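PDB 5AOQ: tyrosine-protein kinase receptor torso from Bombyx mori, which binds prothoracicotropic hormone, stimulating MAPK signalling and ERK phosphorylation, and takes part in starting metamorphosis, probably by inducing ecdysone production. Local coordinates for residues A[80-85]-A[101-106]; A[59-64]-A[75-80]; A[119-124]-A[134-139]. One frame throughout, in Å; residues are numbered along the deposited sequence.

Contact 1 of 3, residues A[80-85]-A[101-106]; sequences EHWQLF and IEPNNV
The backbone N of Ile101 donates to Gln83 O at 2.7 Å, bent at its hydrogen (135°). The return bond, from Gln83 N to Ile101 O, is 2.9 Å and straighter. The two form an antiparallel hydrogen-bonded pair, and both donors lie in the plane of the carbonyl they meet. Past Ile101 the chain leaves the sheet and passes across one face of the Trp82 indole. Pro103 CD sits almost squarely over the five-membered ring of Trp82, 3.5 Å from its centroid. Glu102 CA lies over the six-membered ring, 3.8 Å from that centroid and on the same face as Pro103 CD. Both are CH-pi contacts. The torsion of Trp82 (chi1 -89°, CG beside the backbone N) turns the indole face to this loop. This is the place where strand 83-88 pairs with edge strand 98-101, in the four-stranded sheet of the first FN3 domain of the extracellular region. Beyond the strand pair, the Glu102 carboxylate is turned only 15° from the indole plane. Its CB comes to 4.0 Å from Trp82 CH2. Replacing Trp82 by an alanine would probably leave Pro103 and Glu102 without the flat surface they lie against and open a gap beside Tyr37 of helix 27-38, whose ring meets the indole edge-to-face. Pro103 CB also meets the backbone O of Glu80, at 3.3 Å, in the loop before strand 83-88. On the buried side Ile101 CD1 reaches the Phe85 ring, 3.5 Å from CE1. That ring also meets the ring of Phe74.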
loop_
_atom_site.group_PDB
_atom_site.type_symbol
_atom_site.label_atom_id
_atom_site.label_comp_id
_atom_site.label_asym_id
_atom_site.label_seq_id
_atom_site.Cartn_x
_atom_site.Cartn_y
_atom_site.Cartn_z
ATOM N N GLU A 80 10.355 -3.914 -31.720
ATOM C CA GLU A 80 8.983 -4.341 -31.961
ATOM C C GLU A 80 8.510 -5.307 -30.879
ATOM O O GLU A 80 7.311 -5.432 -30.628
ATOM C CB GLU A 80 8.870 -4.993 -33.341
ATOM C CG GLU A 80 9.767 -6.208 -33.528
ATOM C CD GLU A 80 9.676 -6.795 -34.922
ATOM O OE1 GLU A 80 8.938 -6.231 -35.759
ATOM O OE2 GLU A 80 10.344 -7.817 -35.185
ATOM N N HIS A 81 9.460 -5.988 -30.244
ATOM C CA HIS A 81 9.149 -6.973 -29.213
ATOM C C HIS A 81 9.305 -6.386 -27.816
ATOM O O HIS A 81 9.896 -5.318 -27.643
ATOM C CB HIS A 81 10.057 -8.198 -29.347
ATOM C CG HIS A 81 10.218 -8.687 -30.752
ATOM N ND1 HIS A 81 9.219 -9.350 -31.430
ATOM C CD2 HIS A 81 11.270 -8.622 -31.603
ATOM C CE1 HIS A 81 9.644 -9.665 -32.641
ATOM N NE2 HIS A 81 10.885 -9.233 -32.771
ATOM N N TRP A 82 8.770 -7.089 -26.823
ATOM C CA TRP A 82 9.005 -6.742 -25.428
ATOM C C TRP A 82 10.484 -6.896 -25.117
ATOM O O TRP A 82 11.183 -7.654 -25.791
ATOM C CB TRP A 82 8.183 -7.633 -24.497
ATOM C CG TRP A 82 6.822 -7.114 -24.194
ATOM C CD1 TRP A 82 5.694 -7.285 -24.940
ATOM C CD2 TRP A 82 6.434 -6.350 -23.049
ATOM N NE1 TRP A 82 4.628 -6.668 -24.333
ATOM C CE2 TRP A 82 5.056 -6.086 -23.170
ATOM C CE3 TRP A 82 7.119 -5.859 -21.932
ATOM C CZ2 TRP A 82 4.351 -5.353 -22.218
ATOM C CZ3 TRP A 82 6.417 -5.132 -20.989
ATOM C CH2 TRP A 82 5.047 -4.885 -21.139
ATOM N N GLN A 83 10.964 -6.178 -24.105
ATOM C CA GLN A 83 12.345 -6.345 -23.662
ATOM C C GLN A 83 12.435 -6.556 -22.155
ATOM O O GLN A 83 11.837 -5.812 -21.379
ATOM C CB GLN A 83 13.187 -5.137 -24.072
ATOM C CG GLN A 83 13.216 -4.880 -25.571
ATOM C CD GLN A 83 14.162 -3.758 -25.949
ATOM O OE1 GLN A 83 13.781 -2.813 -26.640
ATOM N NE2 GLN A 83 15.409 -3.860 -25.503
ATOM N N LEU A 84 13.193 -7.576 -21.759
ATOM C CA LEU A 84 13.433 -7.880 -20.352
ATOM C C LEU A 84 14.857 -7.518 -19.963
ATOM O O LEU A 84 15.803 -7.791 -20.704
ATOM C CB LEU A 84 13.171 -9.361 -20.067
ATOM C CG LEU A 84 13.555 -9.870 -18.674
ATOM C CD1 LEU A 84 12.777 -9.154 -17.580
ATOM C CD2 LEU A 84 13.334 -11.370 -18.588
ATOM N N PHE A 85 14.994 -6.894 -18.795
ATOM C CA PHE A 85 16.291 -6.477 -18.278
ATOM C C PHE A 85 16.474 -6.923 -16.839
ATOM O O PHE A 85 15.535 -6.863 -16.044
ATOM C CB PHE A 85 16.436 -4.961 -18.377
ATOM C CG PHE A 85 16.303 -4.445 -19.771
ATOM C CD1 PHE A 85 15.053 -4.257 -20.331
ATOM C CD2 PHE A 85 17.423 -4.171 -20.532
ATOM C CE1 PHE A 85 14.922 -3.795 -21.617
ATOM C CE2 PHE A 85 17.295 -3.707 -21.819
ATOM C CZ PHE A 85 16.045 -3.524 -22.363
ATOM N N ILE A 101 10.696 -3.588 -20.450
ATOM C CA ILE A 101 10.399 -2.478 -21.345
ATOM C C ILE A 101 9.386 -2.900 -22.407
ATOM O O ILE A 101 9.614 -3.842 -23.174
ATOM C CB ILE A 101 11.678 -1.932 -22.020
ATOM C CG1 ILE A 101 12.547 -1.232 -20.971
ATOM C CG2 ILE A 101 11.324 -0.977 -23.170
ATOM C CD1 ILE A 101 13.778 -0.531 -21.514
ATOM N N GLU A 102 8.261 -2.192 -22.414
ATOM C CA GLU A 102 7.213 -2.363 -23.411
ATOM C C GLU A 102 7.745 -2.011 -24.802
ATOM O O GLU A 102 8.579 -1.114 -24.926
ATOM C CB GLU A 102 6.014 -1.478 -23.051
ATOM C CG GLU A 102 4.784 -1.658 -23.928
ATOM C CD GLU A 102 3.655 -0.718 -23.546
ATOM O OE1 GLU A 102 3.761 -0.055 -22.492
ATOM O OE2 GLU A 102 2.661 -0.643 -24.299
ATOM N N PRO A 103 7.278 -2.717 -25.850
ATOM C CA PRO A 103 7.754 -2.429 -27.210
ATOM C C PRO A 103 7.617 -0.961 -27.614
ATOM O O PRO A 103 6.805 -0.239 -27.034
ATOM C CB PRO A 103 6.864 -3.318 -28.093
ATOM C CG PRO A 103 5.748 -3.784 -27.209
ATOM C CD PRO A 103 6.338 -3.850 -25.846
ATOM N N ASN A 104 8.432 -0.541 -28.579
ATOM C CA ASN A 104 8.463 0.836 -29.085
ATOM C C ASN A 104 9.022 1.840 -28.073
ATOM O O ASN A 104 9.746 2.760 -28.455
ATOM C CB ASN A 104 7.069 1.279 -29.540
ATOM C CG ASN A 104 6.498 0.381 -30.621
ATOM O OD1 ASN A 104 6.698 0.624 -31.811
ATOM N ND2 ASN A 104 5.784 -0.661 -30.212
ATOM N N ASN A 105 8.692 1.676 -26.795
ATOM C CA ASN A 105 9.298 2.495 -25.751
ATOM C C ASN A 105 10.775 2.138 -25.638
ATOM O O ASN A 105 11.168 1.017 -25.964
ATOM C CB ASN A 105 8.585 2.291 -24.415
ATOM C CG ASN A 105 8.765 3.465 -23.471
ATOM O OD1 ASN A 105 9.799 4.136 -23.486
ATOM N ND2 ASN A 105 7.757 3.721 -22.645
ATOM N N VAL A 106 11.590 3.083 -25.175
ATOM C CA VAL A 106 13.042 2.923 -25.208
ATOM C C VAL A 106 13.728 3.173 -23.865
ATOM O O VAL A 106 14.871 2.759 -23.667
ATOM C CB VAL A 106 13.671 3.870 -26.251
ATOM C CG1 VAL A 106 13.277 3.447 -27.660
ATOM C CG2 VAL A 106 13.266 5.313 -25.982
#

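Contact 2 of 3, residues A[59-64]-A[75-80]; sequences PSTVKV and ETEPSE
Thr61 and Glu77 face each other across the open end of this strand pair, their side chains crossing at about a right angle. The contact is slack. Thr61 CG2 stays 4.0 Å from Glu77 OE1. Glu77 gets there with an extended chain, its CG beside the backbone N (chi1 -65°). Both residues are exposed. Val62 and Thr76 turn to the inside instead. Their methyls, Val62 CG2 and Thr76 CG2, are 4.4 Å apart, and both side chains rest on Phe85 of strand 83-88. The backbones do the real joining one step on. Lys63 N gives a hydrogen bond to Glu75 O at 3.1 Å, and Glu75 N returns one to Lys63 O at 2.9 Å. The second is nearly straight (168°). The side chains of Lys63 and Glu75 start on the same face of the sheet, but the rest of the lysine chain turns off from the glutamate. The glutamate chain is extended, and OE1 makes its salt bridge with Arg65. Lys63 and Glu75 thus form the antiparallel hydrogen-bonded pair at the open end of a beta hairpin, strands 63-68 and 71-75, in the first FN3 domain.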
loop_
_atom_site.group_PDB
_atom_site.type_symbol
_atom_site.label_atom_id
_atom_site.label_comp_id
_atom_site.label_asym_id
_atom_site.label_seq_id
_atom_site.Cartn_x
_atom_site.Cartn_y
_atom_site.Cartn_z
ATOM N N PRO A 59 27.115 -8.309 -27.735
ATOM C CA PRO A 59 27.040 -7.349 -26.632
ATOM C C PRO A 59 25.721 -6.595 -26.660
ATOM O O PRO A 59 25.165 -6.368 -27.735
ATOM C CB PRO A 59 28.222 -6.408 -26.889
ATOM C CG PRO A 59 29.101 -7.128 -27.857
ATOM C CD PRO A 59 28.175 -7.950 -28.690
ATOM N N SER A 60 25.226 -6.217 -25.490
ATOM C CA SER A 60 23.950 -5.527 -25.396
ATOM C C SER A 60 24.071 -4.073 -25.852
ATOM O O SER A 60 25.095 -3.426 -25.630
ATOM C CB SER A 60 23.431 -5.590 -23.965
ATOM O OG SER A 60 22.076 -5.198 -23.918
ATOM N N THR A 61 23.020 -3.566 -26.494
ATOM C CA THR A 61 23.014 -2.195 -26.999
ATOM C C THR A 61 22.555 -1.209 -25.926
ATOM O O THR A 61 22.480 -0.004 -26.172
ATOM C CB THR A 61 22.102 -2.046 -28.235
ATOM O OG1 THR A 61 20.746 -2.338 -27.875
ATOM C CG2 THR A 61 22.543 -2.984 -29.348
ATOM N N VAL A 62 22.241 -1.728 -24.744
ATOM C CA VAL A 62 21.773 -0.901 -23.637
ATOM C C VAL A 62 22.796 0.170 -23.281
ATOM O O VAL A 62 24.001 -0.035 -23.433
ATOM C CB VAL A 62 21.472 -1.766 -22.389
ATOM C CG1 VAL A 62 21.119 -0.899 -21.180
ATOM C CG2 VAL A 62 20.350 -2.737 -22.686
ATOM N N LYS A 63 22.301 1.315 -22.817
ATOM C CA LYS A 63 23.155 2.398 -22.347
ATOM C C LYS A 63 22.621 2.992 -21.051
ATOM O O LYS A 63 21.457 3.385 -20.968
ATOM C CB LYS A 63 23.273 3.495 -23.409
ATOM C CG LYS A 63 24.616 3.543 -24.134
ATOM C CD LYS A 63 25.791 3.817 -23.190
ATOM C CE LYS A 63 25.641 5.135 -22.439
ATOM N NZ LYS A 63 26.827 5.428 -21.583
ATOM N N VAL A 64 23.481 3.051 -20.041
ATOM C CA VAL A 64 23.132 3.674 -18.773
ATOM C C VAL A 64 23.142 5.191 -18.915
ATOM O O VAL A 64 24.191 5.790 -19.153
ATOM C CB VAL A 64 24.106 3.262 -17.649
ATOM C CG1 VAL A 64 23.720 3.930 -16.332
ATOM C CG2 VAL A 64 24.137 1.750 -17.494
ATOM N N GLU A 75 18.596 3.554 -21.457
ATOM C CA GLU A 75 17.945 3.685 -22.756
ATOM C C GLU A 75 18.263 2.489 -23.645
ATOM O O GLU A 75 19.350 1.911 -23.563
ATOM C CB GLU A 75 18.387 4.975 -23.451
ATOM C CG GLU A 75 17.691 5.236 -24.783
ATOM C CD GLU A 75 18.290 6.404 -25.536
ATOM O OE1 GLU A 75 19.213 7.051 -24.999
ATOM O OE2 GLU A 75 17.842 6.669 -26.672
ATOM N N THR A 76 17.305 2.128 -24.490
ATOM C CA THR A 76 17.477 1.041 -25.444
ATOM C C THR A 76 17.093 1.494 -26.843
ATOM O O THR A 76 16.582 2.598 -27.030
ATOM C CB THR A 76 16.621 -0.176 -25.068
ATOM O OG1 THR A 76 15.259 0.052 -25.453
ATOM C CG2 THR A 76 16.688 -0.432 -23.578
ATOM N N GLU A 77 17.349 0.639 -27.825
ATOM C CA GLU A 77 16.918 0.903 -29.187
ATOM C C GLU A 77 15.477 0.423 -29.328
ATOM O O GLU A 77 15.109 -0.601 -28.751
ATOM C CB GLU A 77 17.839 0.208 -30.188
ATOM C CG GLU A 77 19.259 0.757 -30.167
ATOM C CD GLU A 77 20.182 0.058 -31.146
ATOM O OE1 GLU A 77 19.861 -1.070 -31.575
ATOM O OE2 GLU A 77 21.235 0.640 -31.484
ATOM N N PRO A 78 14.653 1.160 -30.089
ATOM C CA PRO A 78 13.232 0.805 -30.194
ATOM C C PRO A 78 13.027 -0.567 -30.825
ATOM O O PRO A 78 13.433 -0.781 -31.968
ATOM C CB PRO A 78 12.656 1.915 -31.080
ATOM C CG PRO A 78 13.816 2.404 -31.874
ATOM C CD PRO A 78 15.002 2.291 -30.965
ATOM N N SER A 79 12.400 -1.475 -30.082
ATOM C CA SER A 79 12.173 -2.836 -30.557
ATOM C C SER A 79 10.689 -3.147 -30.689
ATOM O O SER A 79 9.872 -2.703 -29.882
ATOM C CB SER A 79 12.828 -3.845 -29.612
ATOM O OG SER A 79 12.558 -5.172 -30.024
ATOM N N GLU A 80 10.355 -3.914 -31.720
ATOM C CA GLU A 80 8.983 -4.341 -31.961
ATOM C C GLU A 80 8.510 -5.307 -30.879
ATOM O O GLU A 80 7.311 -5.432 -30.628
ATOM C CB GLU A 80 8.870 -4.993 -33.341
ATOM C CG GLU A 80 9.767 -6.208 -33.528
ATOM C CD GLU A 80 9.676 -6.795 -34.922
ATOM O OE1 GLU A 80 8.938 -6.231 -35.759
ATOM O OE2 GLU A 80 10.344 -7.817 -35.185
#

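Contact 3 of 3, residues A[119-124]-A[134-139]; sequences QIWSTY and WMEGPI
Trp121 and Glu136 lie side by side and point the same way, and here the contact is densest. Glu136 CA sits over the face of the indole, 3.6 Å from the centroid of its six-membered ring, as a CH-pi contact. The carboxylate is turned only 10° from the ring plane. Glu136 CG lies anti to the backbone N (chi1 -165°), which lays the chain along the indole, with CB 3.5 Å from Trp121 CH2. Gln119 NE2 donates to Glu136 OE2 at 3.2 Å, near its own amide plane and on the anti lone pair of the oxygen. Arg15 forms a salt bridge to the same oxygen, so OE2 has two partners. The backbone N of Tyr16 donates to Gln119 OE1, and its backbone O accepts from Trp121 NE1. Trp134 packs against the base of the Trp121 side chain, its CE3 3.6 Å from Trp121 CB, while Thr123 OG1 lies over the Trp134 ring face. The register slips by one between Gln119 and Trp121. In this beta bulge Ile120 faces both Gly137 and Pro138. Its N donates to Pro138 O at 3.2 Å, and its O takes a weak bond from Gly137 N. The other face is looser. Ile120 CB and Pro138 CD are 4.0 Å apart. At the partly exposed far end, Met135 CE approaches the edge of the Tyr124 ring only to 4.2 Å from CE2. The two strands form a hairpin at one side of the four-stranded sheet. Strand 118-124 also pairs with strand 83-88, on the side away from 134-140. Ile55 of strand 55-56 touches Trp121, and Val64 of strand 63-68 packs on Ile120 and Pro138.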
loop_
_atom_site.group_PDB
_atom_site.type_symbol
_atom_site.label_atom_id
_atom_site.label_comp_id
_atom_site.label_asym_id
_atom_site.label_seq_id
_atom_site.Cartn_x
_atom_site.Cartn_y
_atom_site.Cartn_z
ATOM N N GLN A 119 25.593 -6.205 -12.913
ATOM C CA GLN A 119 25.744 -6.175 -14.363
ATOM C C GLN A 119 24.385 -6.297 -15.030
ATOM O O GLN A 119 23.587 -7.168 -14.686
ATOM C CB GLN A 119 26.665 -7.294 -14.845
ATOM C CG GLN A 119 27.013 -7.184 -16.323
ATOM C CD GLN A 119 27.964 -8.265 -16.787
ATOM O OE1 GLN A 119 28.057 -9.332 -16.180
ATOM N NE2 GLN A 119 28.685 -7.991 -17.868
ATOM N N ILE A 120 24.127 -5.411 -15.987
ATOM C CA ILE A 120 22.860 -5.407 -16.701
ATOM C C ILE A 120 22.860 -6.496 -17.766
ATOM O O ILE A 120 23.846 -6.673 -18.480
ATOM C CB ILE A 120 22.585 -4.043 -17.369
ATOM C CG1 ILE A 120 22.753 -2.904 -16.357
ATOM C CG2 ILE A 120 21.187 -4.024 -17.981
ATOM C CD1 ILE A 120 22.714 -1.520 -16.973
ATOM N N TRP A 121 21.753 -7.227 -17.858
ATOM C CA TRP A 121 21.561 -8.202 -18.926
ATOM C C TRP A 121 20.183 -8.026 -19.551
ATOM O O TRP A 121 19.181 -7.912 -18.839
ATOM C CB TRP A 121 21.735 -9.627 -18.399
ATOM C CG TRP A 121 23.150 -9.965 -18.040
ATOM C CD1 TRP A 121 23.783 -9.696 -16.862
ATOM C CD2 TRP A 121 24.107 -10.638 -18.865
ATOM N NE1 TRP A 121 25.076 -10.159 -16.902
ATOM C CE2 TRP A 121 25.300 -10.742 -18.123
ATOM C CE3 TRP A 121 24.072 -11.163 -20.160
ATOM C CZ2 TRP A 121 26.446 -11.347 -18.632
ATOM C CZ3 TRP A 121 25.211 -11.765 -20.665
ATOM C CH2 TRP A 121 26.382 -11.851 -19.902
ATOM N N SER A 122 20.149 -8.003 -20.883
ATOM C CA SER A 122 18.932 -7.705 -21.636
ATOM C C SER A 122 18.457 -8.887 -22.481
ATOM O O SER A 122 19.251 -9.743 -22.866
ATOM C CB SER A 122 19.157 -6.488 -22.540
ATOM O OG SER A 122 20.115 -6.755 -23.549
ATOM N N THR A 123 17.154 -8.920 -22.757
ATOM C CA THR A 123 16.559 -9.955 -23.602
ATOM C C THR A 123 15.347 -9.435 -24.364
ATOM O O THR A 123 14.655 -8.531 -23.901
ATOM C CB THR A 123 16.126 -11.178 -22.764
ATOM O OG1 THR A 123 17.274 -11.775 -22.157
ATOM C CG2 THR A 123 15.417 -12.220 -23.619
ATOM N N TYR A 124 15.110 -10.007 -25.543
ATOM C CA TYR A 124 13.885 -9.762 -26.300
ATOM C C TYR A 124 12.899 -10.911 -26.101
ATOM O O TYR A 124 13.260 -12.079 -26.241
ATOM C CB TYR A 124 14.195 -9.579 -27.787
ATOM C CG TYR A 124 15.093 -8.398 -28.077
ATOM C CD1 TYR A 124 14.574 -7.114 -28.137
ATOM C CD2 TYR A 124 16.453 -8.566 -28.292
ATOM C CE1 TYR A 124 15.381 -6.028 -28.402
ATOM C CE2 TYR A 124 17.271 -7.483 -28.558
ATOM C CZ TYR A 124 16.729 -6.216 -28.611
ATOM O OH TYR A 124 17.532 -5.129 -28.874
ATOM N N TRP A 134 20.646 -14.318 -23.492
ATOM C CA TRP A 134 21.010 -13.075 -22.820
ATOM C C TRP A 134 22.148 -12.348 -23.528
ATOM O O TRP A 134 23.042 -12.977 -24.094
ATOM C CB TRP A 134 21.406 -13.359 -21.367
ATOM C CG TRP A 134 20.258 -13.808 -20.517
ATOM C CD1 TRP A 134 19.923 -15.092 -20.198
ATOM C CD2 TRP A 134 19.290 -12.971 -19.876
ATOM N NE1 TRP A 134 18.806 -15.106 -19.399
ATOM C CE2 TRP A 134 18.397 -13.816 -19.187
ATOM C CE3 TRP A 134 19.093 -11.589 -19.815
ATOM C CZ2 TRP A 134 17.322 -13.323 -18.450
ATOM C CZ3 TRP A 134 18.023 -11.102 -19.089
ATOM C CH2 TRP A 134 17.153 -11.966 -18.413
ATOM N N MET A 135 22.101 -11.018 -23.488
ATOM C CA MET A 135 23.146 -10.180 -24.069
ATOM C C MET A 135 23.852 -9.393 -22.973
ATOM O O MET A 135 23.214 -8.743 -22.146
ATOM C CB MET A 135 22.560 -9.233 -25.115
ATOM C CG MET A 135 21.874 -9.952 -26.264
ATOM S SD MET A 135 21.400 -8.850 -27.609
ATOM C CE MET A 135 20.594 -10.008 -28.712
ATOM N N GLU A 136 25.179 -9.460 -22.979
ATOM C CA GLU A 136 25.992 -8.850 -21.939
ATOM C C GLU A 136 25.947 -7.329 -22.019
ATOM O O GLU A 136 26.198 -6.745 -23.075
ATOM C CB GLU A 136 27.433 -9.351 -22.051
ATOM C CG GLU A 136 28.300 -9.071 -20.836
ATOM C CD GLU A 136 29.636 -9.791 -20.901
ATOM O OE1 GLU A 136 29.981 -10.308 -21.985
ATOM O OE2 GLU A 136 30.337 -9.841 -19.869
ATOM N N GLY A 137 25.628 -6.697 -20.892
ATOM C CA GLY A 137 25.520 -5.252 -20.815
ATOM C C GLY A 137 26.681 -4.645 -20.053
ATOM O O GLY A 137 27.706 -5.301 -19.859
ATOM N N PRO A 138 26.530 -3.385 -19.612
ATOM C CA PRO A 138 27.590 -2.706 -18.864
ATOM C C PRO A 138 27.533 -2.989 -17.367
ATOM O O PRO A 138 26.608 -3.654 -16.901
ATOM C CB PRO A 138 27.330 -1.225 -19.155
ATOM C CG PRO A 138 25.880 -1.139 -19.588
ATOM C CD PRO A 138 25.341 -2.531 -19.763
ATOM N N ILE A 139 28.518 -2.481 -16.633
ATOM C CA ILE A 139 28.624 -2.720 -15.200
ATOM C C ILE A 139 28.139 -1.502 -14.418
ATOM O O ILE A 139 28.307 -0.363 -14.855
ATOM C CB ILE A 139 30.076 -3.057 -14.792
ATOM C CG1 ILE A 139 30.632 -4.182 -15.671
ATOM C CG2 ILE A 139 30.147 -3.462 -13.325
ATOM C CD1 ILE A 139 31.356 -3.706 -16.920
#

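Overall arrangement
From the N terminus, contact 2 comes first and closes the short hairpin between 64 and 75. Contact 1 then closes the longer loop from 85 to 101, and contact 3 the loop between 124 and 134. The three follow in series, without nesting or crossing. Contacts 1 and 2 share Glu80 and are linked again by probable backbone bonds, Val106 O to Thr76 N and Asn104 N to Ser79 O. Contacts 1 and 3 belong to one sheet, where Leu84 pairs with Thr123. Contact 2 belongs to the smaller, three-stranded sheet. Ser60 makes probable hydrogen bonds to Ser122 and Glu136 of contact 3, and Val64 packs on Ile120, so contact 2 meets the four-stranded sheet at both places.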